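Local structure of lovastatin nonaketide synthase, polyketide synthase component (Aspergillus terreus, 7CPX) at residues A[989-993]-A[1030-1034]; A[994-1000]-A[1168-1174]; A[1021-1027]-A[1199-1205]; A[1176-1180]-A[1239-1243]. The protein builds dihydromonacolin L, the precursor of lovastatin, from nine malonyl-CoA units through repeated condensation, ketoreduction and dehydration and a single methylation, working as a homodimer with its partner LovC. The protein carries 2 engineered substitutions. All coordinates share one frame; numbering follows the deposited sequence.

All four contacts belong to the dehydratase domain. Contact 3 pairs a strand of the N-terminal hotdog half with one of the C-terminal half, contact 2 packs their central helices together, contact 1 ties the entry to helix 995-1012 back to 1030-1034, and contact 4 seats helix 1170-1184 on its own sheet. The predicted active site sits where contacts 1 and 2 come together. The side chain of Asp1174, in contact 2, is about 3 Å from that of His985. The side chain of Val992, in contact 1, is about 4 Å from that of His985. The centre of contact 2 lies about 12 Å from those of contacts 3 and 4 and about 14 Å from that of contact 1.

Contact 1: residues A[989-993]-A[1030-1034]; sequences GQTVF and AVIFD
Two backbone hydrogen bonds tie 989-993 to 1030-1034, and between them they use a donor and an acceptor of each segment. Phe1033 N gives its hydrogen to Thr991 O at 2.7 Å (N-H...O 159°). Two residues on, Phe993 N donates to Val1031 O at 3.0 Å (158°). The same Val1031 O also receives a CA-H...O contact from Val992 CA at 3.2 Å, which fits the antiparallel, non-hydrogen-bonded pairing of Val992 with Ile1032. Outside the pair, Val992 O accepts from His985 ND1, and Val1031 N has a weak bond to the hydroxyl of Tyr998. On one face Val992 and Ile1032 run side by side, CG2 against CD1. On the other, the Phe1033 ring presents its edge to Thr991 O and Phe993 N and has Val1031 CG1 above one face, toward the rim; Phe993 CB sits 3.6 Å from its CE2. With chi1 at -165°, the Phe993 ring turns to the carbonyl side and leads away from 1030-1034 to meet the Tyr998 ring. The result is a short antiparallel pairing at the edge of a small sheet that strand 986-987 completes, beside His985, the predicted proton acceptor of the dehydratase active site.

Contact 2: residues A[994-1000]-A[1168-1174]; sequences PAAGYIV and LHPASLD
His1169 O, next to the Pro1170 ring that packs on Gly997 and Val1000, receives one side-chain bond and two weak backbone bonds from the first turn of the helix. Ser1172 OG reaches it at 2.6 Å, tilted 16° from the carbonyl plane, while Ser1172 N and Leu1173 N add the weak bonds. His1169 holds the N-cap position of helix 1170-1184, and its NE2 is bonded separately to Asp1134. No hydrogen bond crosses between the segments; the contact is made by apolar side chains packing on one another and on backbone carbonyls. The axes of 995-1000 and 1170-1174 come within 8.1 Å at 122°, a close approach made possible by small residues. Ala996 CB fits between Pro1170 O, Leu1173 and Asp1174, touching Leu1173 CG at 3.4 Å, and Gly997 CA lies 3.9 Å from Pro1170 CB. Val1000 spreads its two methyls: CG1 lies against Leu1168 O, and CG2 meets both Leu1168 CB and Pro1170 CG, the latter at 3.8 Å. Leu1173 CG is anti to the backbone N (chi1 175°), which extends CD2 across Ile999 at about a right angle to touch CG2. At the other end Asp1174 OD1 rests 3.6 Å from Pro994 CB, an apolar neighbour, whereas its OD2 is bonded to Gln1178 NE2, a second-shell partner, and its side chain touches His985. This is the helix-to-helix core of a double hotdog dehydratase, where the two central helices meet and bring the predicted His and Asp catalytic residues from different halves into one site.

Contact 3: residues A[1021-1027]-A[1199-1205]; sequences EILDMSI and THVDRIT
Asp1024 and His1200 both send their CG anti to the backbone N (chi1 -167° and 177°), and this carries carboxylate and imidazole from neighbouring chain segments into contact. His1200 NE2 donates to Asp1024 OD1 at 2.6 Å; the oxygen lies in the ring plane, and the carboxylate is turned 66° from it. The bond is made at the corner at 1024, which lies across from a matching corner at 1202. On either side the backbones pair antiparallel. Ile1022 and Ile1204 exchange two bonds, with Ile1022 N to Ile1204 O at 2.8 Å; beyond the corner, Val1201 N donates to Met1025 O at 2.6 Å. Ile1204 O accepts a second bond, from Thr1205 OG1, on the opposite face of its plane. On the face carrying Ile1022, Met1025 and Ile1204, Ile1022 CG2 meets Ile1204 CD1 at 3.4 Å, and Met1003 of helix 995-1012 touches both isoleucines. On the other face Leu1023 CD2 runs alongside Arg1203 CG at 3.6 Å; the guanidinium is held by Thr1205 OG1, Gln1252 and a salt bridge to Glu1254. Glu1021 has its salt bridge with Arg2015 of the second subunit. This seam between N-terminal-half and C-terminal-half strands is the junction of a double hotdog fold.

Contact 4: residues A[1176-1180]-A[1239-1243]; sequences AFQTV and DIVVF
The Phe1177 ring meets Ile1240 edge-on: Ile1240 CD1 lies in the plane of the ring, 3.5 Å from CD1 of Phe1177. Ala996 and Ile999 of helix 995-1012 also touch the ring, which therefore stands where the central helices of the two halves and the C-terminal sheet come together. The arrangement is that of a hotdog fold, in which a long helix lies against the concave side of an antiparallel sheet. Here the axes of 1176-1180 and strand 1239-1243 approach to 8.4 Å at 136°. No hydrogen bond crosses, and the contact is van der Waals packing, mostly of apolar side chains. Ile1240 is the residue on which the helix turn converges. Its CG1 is anti to the carbonyl carbon (chi1 -54°) and the chain beyond is extended (chi2 165°), which carries CD1 outward between Phe1177 and Val1180. Its CG2 branch stays back and meets Ala1176 CB at 4.1 Å. Two residues along the strand, Val1242 CG2 reaches the same Ala1176 CB at 4.0 Å, so this one methyl touches both inward-facing strand residues. Val1180 also packs on Thr1226 of strand 1222-1230 and on Phe1258 of strand 1249-1260, which extends the helix contact to the strands flanking 1239-1243. One turn on from Ala1176, Val1180 crosses Ile1240 at about a right angle, its CG2 methyl 3.4 Å from Ile1240 CG1.

Contact 1: residues A[989-993]-A[1030-1034]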
loop_
_atom_site.group_PDB
_atom_site.type_symbol
_atom_site.label_atom_id
_atom_site.label_comp_id
_atom_site.label_asym_id
_atom_site.label_seq_id
_atom_site.Cartn_x
_atom_site.Cartn_y
_atom_site.Cartn_z
ATOM N N GLY A 989 27.385 -12.732 13.100
ATOM C CA GLY A 989 27.755 -11.445 13.662
ATOM C C GLY A 989 26.784 -10.333 13.328
ATOM O O GLY A 989 26.466 -9.507 14.186
ATOM N N GLN A 990 26.305 -10.296 12.088
ATOM C CA GLN A 990 25.361 -9.267 11.681
ATOM C C GLN A 990 24.039 -9.439 12.414
ATOM O O GLN A 990 23.541 -10.556 12.580
ATOM C CB GLN A 990 25.124 -9.326 10.173
ATOM C CG GLN A 990 26.385 -9.265 9.328
ATOM C CD GLN A 990 27.101 -7.934 9.426
ATOM O OE1 GLN A 990 26.676 -7.037 10.155
ATOM N NE2 GLN A 990 28.195 -7.797 8.686
ATOM N N THR A 991 23.467 -8.322 12.853
ATOM C CA THR A 991 22.129 -8.344 13.426
ATOM C C THR A 991 21.115 -8.548 12.309
ATOM O O THR A 991 21.076 -7.774 11.348
ATOM C CB THR A 991 21.848 -7.050 14.182
ATOM O OG1 THR A 991 22.820 -6.879 15.220
ATOM C CG2 THR A 991 20.459 -7.084 14.798
ATOM N N VAL A 992 20.301 -9.591 12.433
ATOM C CA VAL A 992 19.363 -9.994 11.395
ATOM C C VAL A 992 17.966 -10.018 11.992
ATOM O O VAL A 992 17.766 -10.539 13.096
ATOM C CB VAL A 992 19.725 -11.370 10.809
ATOM C CG1 VAL A 992 18.732 -11.764 9.733
ATOM C CG2 VAL A 992 21.139 -11.351 10.260
ATOM N N PHE A 993 17.009 -9.458 11.269
ATOM C CA PHE A 993 15.633 -9.466 11.732
ATOM C C PHE A 993 15.133 -10.904 11.777
ATOM O O PHE A 993 15.184 -11.600 10.752
ATOM C CB PHE A 993 14.747 -8.624 10.822
ATOM C CG PHE A 993 13.410 -8.294 11.421
ATOM C CD1 PHE A 993 13.282 -7.263 12.333
ATOM C CD2 PHE A 993 12.283 -9.013 11.072
ATOM C CE1 PHE A 993 12.057 -6.957 12.888
ATOM C CE2 PHE A 993 11.054 -8.713 11.622
ATOM C CZ PHE A 993 10.940 -7.682 12.533
ATOM N N ALA A 1030 16.432 -12.475 4.285
ATOM C CA ALA A 1030 16.712 -12.059 5.650
ATOM C C ALA A 1030 17.183 -10.611 5.666
ATOM O O ALA A 1030 18.028 -10.210 4.861
ATOM C CB ALA A 1030 17.768 -12.968 6.273
ATOM N N VAL A 1031 16.632 -9.828 6.588
ATOM C CA VAL A 1031 16.995 -8.422 6.721
ATOM C C VAL A 1031 18.284 -8.341 7.531
ATOM O O VAL A 1031 18.294 -8.632 8.729
ATOM C CB VAL A 1031 15.873 -7.612 7.377
ATOM C CG1 VAL A 1031 16.428 -6.353 8.011
ATOM C CG2 VAL A 1031 14.822 -7.252 6.350
ATOM N N ILE A 1032 19.368 -7.939 6.879
ATOM C CA ILE A 1032 20.661 -7.795 7.534
ATOM C C ILE A 1032 20.835 -6.341 7.945
ATOM O O ILE A 1032 20.746 -5.434 7.109
ATOM C CB ILE A 1032 21.802 -8.241 6.606
ATOM C CG1 ILE A 1032 21.497 -9.609 5.986
ATOM C CG2 ILE A 1032 23.116 -8.284 7.371
ATOM C CD1 ILE A 1032 21.260 -10.709 6.994
ATOM N N PHE A 1033 21.084 -6.116 9.231
ATOM C CA PHE A 1033 21.323 -4.782 9.765
ATOM C C PHE A 1033 22.828 -4.549 9.812
ATOM O O PHE A 1033 23.547 -5.238 10.542
ATOM C CB PHE A 1033 20.702 -4.627 11.149
ATOM C CG PHE A 1033 19.207 -4.752 11.160
ATOM C CD1 PHE A 1033 18.408 -3.680 10.815
ATOM C CD2 PHE A 1033 18.604 -5.942 11.519
ATOM C CE1 PHE A 1033 17.035 -3.791 10.824
ATOM C CE2 PHE A 1033 17.230 -6.061 11.531
ATOM C CZ PHE A 1033 16.442 -4.983 11.181
ATOM N N ASP A 1034 23.301 -3.574 9.034
ATOM C CA ASP A 1034 24.727 -3.270 9.024
ATOM C C ASP A 1034 25.196 -2.803 10.394
ATOM O O ASP A 1034 26.282 -3.179 10.851
ATOM C CB ASP A 1034 25.025 -2.212 7.962
ATOM C CG ASP A 1034 26.509 -1.949 7.800
ATOM O OD1 ASP A 1034 27.315 -2.668 8.426
ATOM O OD2 ASP A 1034 26.871 -1.021 7.046
#

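Contact 2: residues A[994-1000]-A[1168-1174]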
loop_
_atom_site.group_PDB
_atom_site.type_symbol
_atom_site.label_atom_id
_atom_site.label_comp_id
_atom_site.label_asym_id
_atom_site.label_seq_id
_atom_site.Cartn_x
_atom_site.Cartn_y
_atom_site.Cartn_z
ATOM N N PRO A 994 14.652 -11.392 12.919
ATOM C CA PRO A 994 14.264 -12.802 13.006
ATOM C C PRO A 994 13.098 -13.127 12.089
ATOM O O PRO A 994 12.230 -12.292 11.825
ATOM C CB PRO A 994 13.878 -12.974 14.480
ATOM C CG PRO A 994 13.515 -11.610 14.937
ATOM C CD PRO A 994 14.403 -10.676 14.181
ATOM N N ALA A 995 13.087 -14.367 11.599
ATOM C CA ALA A 995 11.899 -14.874 10.922
ATOM C C ALA A 995 10.713 -14.874 11.873
ATOM O O ALA A 995 9.580 -14.573 11.475
ATOM C CB ALA A 995 12.160 -16.278 10.386
ATOM N N ALA A 996 10.960 -15.210 13.140
ATOM C CA ALA A 996 9.950 -15.003 14.166
ATOM C C ALA A 996 9.498 -13.553 14.197
ATOM O O ALA A 996 8.341 -13.272 14.521
ATOM C CB ALA A 996 10.500 -15.413 15.530
ATOM N N GLY A 997 10.389 -12.622 13.860
ATOM C CA GLY A 997 9.985 -11.232 13.760
ATOM C C GLY A 997 8.944 -11.018 12.679
ATOM O O GLY A 997 7.935 -10.345 12.897
ATOM N N TYR A 998 9.168 -11.602 11.499
ATOM C CA TYR A 998 8.180 -11.503 10.428
ATOM C C TYR A 998 6.867 -12.148 10.845
ATOM O O TYR A 998 5.784 -11.630 10.547
ATOM C CB TYR A 998 8.706 -12.168 9.155
ATOM C CG TYR A 998 10.012 -11.607 8.639
ATOM C CD1 TYR A 998 10.181 -10.247 8.440
ATOM C CD2 TYR A 998 11.076 -12.445 8.350
ATOM C CE1 TYR A 998 11.374 -9.739 7.966
ATOM C CE2 TYR A 998 12.269 -11.949 7.881
ATOM C CZ TYR A 998 12.416 -10.597 7.690
ATOM O OH TYR A 998 13.611 -10.105 7.219
ATOM N N ILE A 999 6.943 -13.290 11.528
ATOM C CA ILE A 999 5.731 -13.982 11.955
ATOM C C ILE A 999 4.949 -13.131 12.948
ATOM O O ILE A 999 3.720 -13.016 12.856
ATOM C CB ILE A 999 6.093 -15.356 12.542
ATOM C CG1 ILE A 999 6.493 -16.302 11.413
ATOM C CG2 ILE A 999 4.926 -15.922 13.323
ATOM C CD1 ILE A 999 7.287 -17.487 11.863
ATOM N N VAL A 1000 5.642 -12.532 13.915
ATOM C CA VAL A 1000 4.969 -11.682 14.888
ATOM C C VAL A 1000 4.392 -10.452 14.206
ATOM O O VAL A 1000 3.314 -9.972 14.571
ATOM C CB VAL A 1000 5.935 -11.299 16.023
ATOM C CG1 VAL A 1000 5.249 -10.377 17.009
ATOM C CG2 VAL A 1000 6.433 -12.543 16.729
ATOM N N LEU A 1168 3.317 -12.108 20.698
ATOM C CA LEU A 1168 4.564 -12.816 20.918
ATOM C C LEU A 1168 5.716 -11.830 20.940
ATOM O O LEU A 1168 5.761 -10.896 20.136
ATOM C CB LEU A 1168 4.819 -13.858 19.824
ATOM C CG LEU A 1168 4.038 -15.166 19.903
ATOM C CD1 LEU A 1168 4.149 -15.915 18.588
ATOM C CD2 LEU A 1168 4.554 -16.021 21.041
ATOM N N HIS A 1169 6.640 -12.045 21.861
ATOM C CA HIS A 1169 7.943 -11.418 21.760
ATOM C C HIS A 1169 8.754 -12.209 20.742
ATOM O O HIS A 1169 9.020 -13.395 20.970
ATOM C CB HIS A 1169 8.632 -11.406 23.116
ATOM C CG HIS A 1169 9.901 -10.608 23.157
ATOM N ND1 HIS A 1169 10.624 -10.288 22.029
ATOM C CD2 HIS A 1169 10.574 -10.066 24.200
ATOM C CE1 HIS A 1169 11.689 -9.588 22.374
ATOM N NE2 HIS A 1169 11.682 -9.437 23.686
ATOM N N PRO A 1170 9.153 -11.613 19.613
ATOM C CA PRO A 1170 9.857 -12.389 18.583
ATOM C C PRO A 1170 11.015 -13.200 19.136
ATOM O O PRO A 1170 11.419 -14.201 18.538
ATOM C CB PRO A 1170 10.334 -11.310 17.608
ATOM C CG PRO A 1170 9.301 -10.252 17.718
ATOM C CD PRO A 1170 8.885 -10.235 19.164
ATOM N N ALA A 1171 11.555 -12.780 20.280
ATOM C CA ALA A 1171 12.586 -13.572 20.939
ATOM C C ALA A 1171 12.047 -14.933 21.359
ATOM O O ALA A 1171 12.705 -15.958 21.155
ATOM C CB ALA A 1171 13.132 -12.819 22.150
ATOM N N SER A 1172 10.847 -14.966 21.944
ATOM C CA SER A 1172 10.280 -16.236 22.388
ATOM C C SER A 1172 10.000 -17.160 21.209
ATOM O O SER A 1172 10.297 -18.359 21.266
ATOM C CB SER A 1172 9.002 -15.988 23.187
ATOM O OG SER A 1172 8.020 -15.349 22.390
ATOM N N LEU A 1173 9.432 -16.621 20.131
ATOM C CA LEU A 1173 9.136 -17.446 18.965
ATOM C C LEU A 1173 10.417 -17.916 18.285
ATOM O O LEU A 1173 10.493 -19.051 17.799
ATOM C CB LEU A 1173 8.254 -16.667 17.993
ATOM C CG LEU A 1173 7.931 -17.341 16.660
ATOM C CD1 LEU A 1173 7.178 -18.635 16.891
ATOM C CD2 LEU A 1173 7.125 -16.407 15.781
ATOM N N ASP A 1174 11.441 -17.062 18.247
ATOM C CA ASP A 1174 12.717 -17.481 17.685
ATOM C C ASP A 1174 13.370 -18.555 18.542
ATOM O O ASP A 1174 14.023 -19.456 18.011
ATOM C CB ASP A 1174 13.648 -16.281 17.533
ATOM C CG ASP A 1174 14.725 -16.510 16.495
ATOM O OD1 ASP A 1174 14.414 -16.440 15.288
ATOM O OD2 ASP A 1174 15.883 -16.764 16.884
#

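Contact 3: residues A[1021-1027]-A[1199-1205]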
loop_
_atom_site.group_PDB
_atom_site.type_symbol
_atom_site.label_atom_id
_atom_site.label_comp_id
_atom_site.label_asym_id
_atom_site.label_seq_id
_atom_site.Cartn_x
_atom_site.Cartn_y
_atom_site.Cartn_z
ATOM N N GLU A 1021 -3.877 -18.554 12.334
ATOM C CA GLU A 1021 -2.955 -19.386 11.580
ATOM C C GLU A 1021 -2.184 -18.535 10.582
ATOM O O GLU A 1021 -2.695 -17.545 10.059
ATOM C CB GLU A 1021 -3.697 -20.492 10.827
ATOM C CG GLU A 1021 -4.725 -21.260 11.641
ATOM C CD GLU A 1021 -5.644 -22.093 10.772
ATOM O OE1 GLU A 1021 -5.342 -22.256 9.571
ATOM O OE2 GLU A 1021 -6.673 -22.582 11.286
ATOM N N ILE A 1022 -0.949 -18.942 10.317
ATOM C CA ILE A 1022 -0.135 -18.390 9.243
ATOM C C ILE A 1022 0.228 -19.540 8.320
ATOM O O ILE A 1022 0.930 -20.469 8.730
ATOM C CB ILE A 1022 1.124 -17.692 9.776
ATOM C CG1 ILE A 1022 0.755 -16.338 10.377
ATOM C CG2 ILE A 1022 2.133 -17.519 8.661
ATOM C CD1 ILE A 1022 1.886 -15.665 11.104
ATOM N N LEU A 1023 -0.227 -19.463 7.076
ATOM C CA LEU A 1023 -0.148 -20.560 6.126
ATOM C C LEU A 1023 0.846 -20.246 5.017
ATOM O O LEU A 1023 0.949 -19.099 4.564
ATOM C CB LEU A 1023 -1.523 -20.843 5.514
ATOM C CG LEU A 1023 -2.660 -21.109 6.501
ATOM C CD1 LEU A 1023 -3.995 -21.158 5.778
ATOM C CD2 LEU A 1023 -2.417 -22.403 7.251
ATOM N N ASP A 1024 1.580 -21.274 4.594
ATOM C CA ASP A 1024 2.476 -21.187 3.441
ATOM C C ASP A 1024 3.389 -19.971 3.542
ATOM O O ASP A 1024 3.705 -19.327 2.539
ATOM C CB ASP A 1024 1.680 -21.157 2.135
ATOM C CG ASP A 1024 2.553 -21.371 0.913
ATOM O OD1 ASP A 1024 3.775 -21.569 1.080
ATOM O OD2 ASP A 1024 2.018 -21.343 -0.216
ATOM N N MET A 1025 3.819 -19.646 4.756
ATOM C CA MET A 1025 4.691 -18.498 4.942
ATOM C C MET A 1025 6.086 -18.802 4.421
ATOM O O MET A 1025 6.606 -19.909 4.590
ATOM C CB MET A 1025 4.759 -18.104 6.412
ATOM C CG MET A 1025 5.736 -16.976 6.681
ATOM S SD MET A 1025 5.472 -16.183 8.272
ATOM C CE MET A 1025 6.680 -14.865 8.195
ATOM N N SER A 1026 6.695 -17.806 3.785
ATOM C CA SER A 1026 8.027 -17.937 3.217
ATOM C C SER A 1026 8.842 -16.705 3.569
ATOM O O SER A 1026 8.382 -15.578 3.373
ATOM C CB SER A 1026 7.963 -18.108 1.697
ATOM O OG SER A 1026 9.262 -18.195 1.139
ATOM N N ILE A 1027 10.044 -16.925 4.087
ATOM C CA ILE A 1027 11.004 -15.860 4.348
ATOM C C ILE A 1027 11.963 -15.830 3.167
ATOM O O ILE A 1027 12.827 -16.703 3.032
ATOM C CB ILE A 1027 11.746 -16.074 5.672
ATOM C CG1 ILE A 1027 10.806 -15.856 6.861
ATOM C CG2 ILE A 1027 12.932 -15.137 5.767
ATOM C CD1 ILE A 1027 9.814 -16.970 7.078
ATOM N N THR A 1199 13.115 -20.452 6.350
ATOM C CA THR A 1199 12.811 -20.011 4.998
ATOM C C THR A 1199 11.345 -20.182 4.640
ATOM O O THR A 1199 10.770 -19.306 3.988
ATOM C CB THR A 1199 13.674 -20.768 3.981
ATOM O OG1 THR A 1199 13.585 -22.177 4.229
ATOM C CG2 THR A 1199 15.123 -20.316 4.068
ATOM N N HIS A 1200 10.715 -21.282 5.042
ATOM C CA HIS A 1200 9.329 -21.528 4.658
ATOM C C HIS A 1200 8.561 -22.241 5.759
ATOM O O HIS A 1200 8.791 -23.421 6.023
ATOM C CB HIS A 1200 9.246 -22.360 3.377
ATOM C CG HIS A 1200 7.844 -22.698 2.974
ATOM N ND1 HIS A 1200 7.191 -23.825 3.424
ATOM C CD2 HIS A 1200 6.968 -22.052 2.168
ATOM C CE1 HIS A 1200 5.975 -23.862 2.909
ATOM N NE2 HIS A 1200 5.814 -22.798 2.144
ATOM N N VAL A 1201 7.615 -21.541 6.372
ATOM C CA VAL A 1201 6.813 -22.097 7.452
ATOM C C VAL A 1201 5.497 -22.565 6.854
ATOM O O VAL A 1201 4.714 -21.754 6.345
ATOM C CB VAL A 1201 6.577 -21.088 8.580
ATOM C CG1 VAL A 1201 6.071 -21.805 9.807
ATOM C CG2 VAL A 1201 7.853 -20.331 8.889
ATOM N N ASP A 1202 5.248 -23.874 6.920
ATOM C CA ASP A 1202 4.027 -24.415 6.338
ATOM C C ASP A 1202 2.801 -23.925 7.093
ATOM O O ASP A 1202 1.822 -23.484 6.481
ATOM C CB ASP A 1202 4.076 -25.940 6.323
ATOM C CG ASP A 1202 2.954 -26.552 5.508
ATOM O OD1 ASP A 1202 2.167 -25.791 4.909
ATOM O OD2 ASP A 1202 2.859 -27.797 5.467
ATOM N N ARG A 1203 2.826 -23.990 8.424
ATOM C CA ARG A 1203 1.690 -23.460 9.177
ATOM C C ARG A 1203 2.090 -23.139 10.609
ATOM O O ARG A 1203 2.292 -24.051 11.411
ATOM C CB ARG A 1203 0.529 -24.445 9.156
ATOM C CG ARG A 1203 -0.664 -23.990 9.985
ATOM C CD ARG A 1203 -1.775 -25.014 9.964
ATOM N NE ARG A 1203 -1.336 -26.285 10.522
ATOM C CZ ARG A 1203 -1.239 -26.540 11.820
ATOM N NH1 ARG A 1203 -1.526 -25.623 12.728
ATOM N NH2 ARG A 1203 -0.841 -27.745 12.215
ATOM N N ILE A 1204 2.152 -21.856 10.938
ATOM C CA ILE A 1204 2.081 -21.451 12.334
ATOM C C ILE A 1204 0.615 -21.365 12.740
ATOM O O ILE A 1204 -0.273 -21.197 11.908
ATOM C CB ILE A 1204 2.801 -20.112 12.576
ATOM C CG1 ILE A 1204 4.184 -20.111 11.930
ATOM C CG2 ILE A 1204 2.931 -19.845 14.061
ATOM C CD1 ILE A 1204 4.229 -19.393 10.604
ATOM N N THR A 1205 0.354 -21.481 14.037
ATOM C CA THR A 1205 -1.014 -21.314 14.520
ATOM C C THR A 1205 -0.968 -20.892 15.976
ATOM O O THR A 1205 -0.500 -21.653 16.822
ATOM C CB THR A 1205 -1.813 -22.601 14.361
ATOM O OG1 THR A 1205 -1.721 -23.061 13.007
ATOM C CG2 THR A 1205 -3.260 -22.346 14.701
#

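Contact 4: residues A[1176-1180]-A[1239-1243]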
loop_
_atom_site.group_PDB
_atom_site.type_symbol
_atom_site.label_atom_id
_atom_site.label_comp_id
_atom_site.label_asym_id
_atom_site.label_seq_id
_atom_site.Cartn_x
_atom_site.Cartn_y
_atom_site.Cartn_z
ATOM N N ALA A 1176 11.612 -20.732 20.242
ATOM C CA ALA A 1176 10.833 -21.901 19.857
ATOM C C ALA A 1176 11.389 -22.517 18.581
ATOM O O ALA A 1176 11.486 -23.743 18.462
ATOM C CB ALA A 1176 9.366 -21.517 19.672
ATOM N N PHE A 1177 11.760 -21.676 17.616
ATOM C CA PHE A 1177 12.395 -22.179 16.401
ATOM C C PHE A 1177 13.724 -22.851 16.718
ATOM O O PHE A 1177 14.038 -23.916 16.173
ATOM C CB PHE A 1177 12.603 -21.040 15.403
ATOM C CG PHE A 1177 11.329 -20.416 14.911
ATOM C CD1 PHE A 1177 10.105 -21.018 15.141
ATOM C CD2 PHE A 1177 11.361 -19.227 14.210
ATOM C CE1 PHE A 1177 8.943 -20.446 14.686
ATOM C CE2 PHE A 1177 10.199 -18.648 13.752
ATOM C CZ PHE A 1177 8.986 -19.260 13.991
ATOM N N GLN A 1178 14.517 -22.240 17.598
ATOM C CA GLN A 1178 15.775 -22.848 18.018
ATOM C C GLN A 1178 15.545 -24.229 18.611
ATOM O O GLN A 1178 16.446 -25.074 18.591
ATOM C CB GLN A 1178 16.476 -21.960 19.043
ATOM C CG GLN A 1178 16.904 -20.606 18.526
ATOM C CD GLN A 1178 17.199 -19.634 19.649
ATOM O OE1 GLN A 1178 17.273 -20.023 20.814
ATOM N NE2 GLN A 1178 17.358 -18.362 19.308
ATOM N N THR A 1179 14.365 -24.455 19.183
ATOM C CA THR A 1179 14.045 -25.784 19.695
ATOM C C THR A 1179 14.097 -26.826 18.585
ATOM O O THR A 1179 14.484 -27.976 18.827
ATOM C CB THR A 1179 12.665 -25.792 20.354
ATOM O OG1 THR A 1179 11.659 -25.523 19.371
ATOM C CG2 THR A 1179 12.591 -24.752 21.454
ATOM N N VAL A 1180 13.712 -26.445 17.365
ATOM C CA VAL A 1180 13.796 -27.370 16.239
ATOM C C VAL A 1180 15.243 -27.762 15.988
ATOM O O VAL A 1180 15.559 -28.940 15.783
ATOM C CB VAL A 1180 13.159 -26.747 14.984
ATOM C CG1 VAL A 1180 13.410 -27.626 13.774
ATOM C CG2 VAL A 1180 11.673 -26.543 15.187
ATOM N N ASP A 1239 8.141 -29.221 13.526
ATOM C CA ASP A 1239 6.825 -28.864 14.032
ATOM C C ASP A 1239 6.944 -28.548 15.514
ATOM O O ASP A 1239 7.433 -29.375 16.288
ATOM C CB ASP A 1239 5.821 -29.997 13.811
ATOM C CG ASP A 1239 5.703 -30.398 12.356
ATOM O OD1 ASP A 1239 6.447 -29.840 11.522
ATOM O OD2 ASP A 1239 4.867 -31.271 12.043
ATOM N N ILE A 1240 6.486 -27.365 15.908
ATOM C CA ILE A 1240 6.637 -26.878 17.273
ATOM C C ILE A 1240 5.264 -26.789 17.918
ATOM O O ILE A 1240 4.264 -26.531 17.241
ATOM C CB ILE A 1240 7.341 -25.508 17.312
ATOM C CG1 ILE A 1240 8.673 -25.565 16.562
ATOM C CG2 ILE A 1240 7.574 -25.088 18.746
ATOM C CD1 ILE A 1240 9.247 -24.207 16.249
ATOM N N VAL A 1241 5.219 -27.015 19.229
ATOM C CA VAL A 1241 4.004 -26.860 20.014
ATOM C C VAL A 1241 4.388 -26.253 21.355
ATOM O O VAL A 1241 4.964 -26.930 22.212
ATOM C CB VAL A 1241 3.275 -28.204 20.203
ATOM C CG1 VAL A 1241 1.944 -27.993 20.902
ATOM C CG2 VAL A 1241 3.072 -28.897 18.867
ATOM N N VAL A 1242 4.086 -24.972 21.538
ATOM C CA VAL A 1242 4.360 -24.262 22.780
ATOM C C VAL A 1242 3.064 -24.192 23.572
ATOM O O VAL A 1242 2.014 -23.840 23.025
ATOM C CB VAL A 1242 4.921 -22.859 22.504
ATOM C CG1 VAL A 1242 5.331 -22.175 23.796
ATOM C CG2 VAL A 1242 6.098 -22.947 21.558
ATOM N N PHE A 1243 3.132 -24.525 24.858
ATOM C CA PHE A 1243 1.941 -24.619 25.687
ATOM C C PHE A 1243 2.217 -24.037 27.065
ATOM O O PHE A 1243 3.366 -23.843 27.470
ATOM C CB PHE A 1243 1.456 -26.070 25.803
ATOM C CG PHE A 1243 2.556 -27.064 26.045
ATOM C CD1 PHE A 1243 3.352 -27.503 25.002
ATOM C CD2 PHE A 1243 2.780 -27.578 27.308
ATOM C CE1 PHE A 1243 4.358 -28.421 25.217
ATOM C CE2 PHE A 1243 3.782 -28.500 27.530
ATOM C CZ PHE A 1243 4.575 -28.921 26.483
#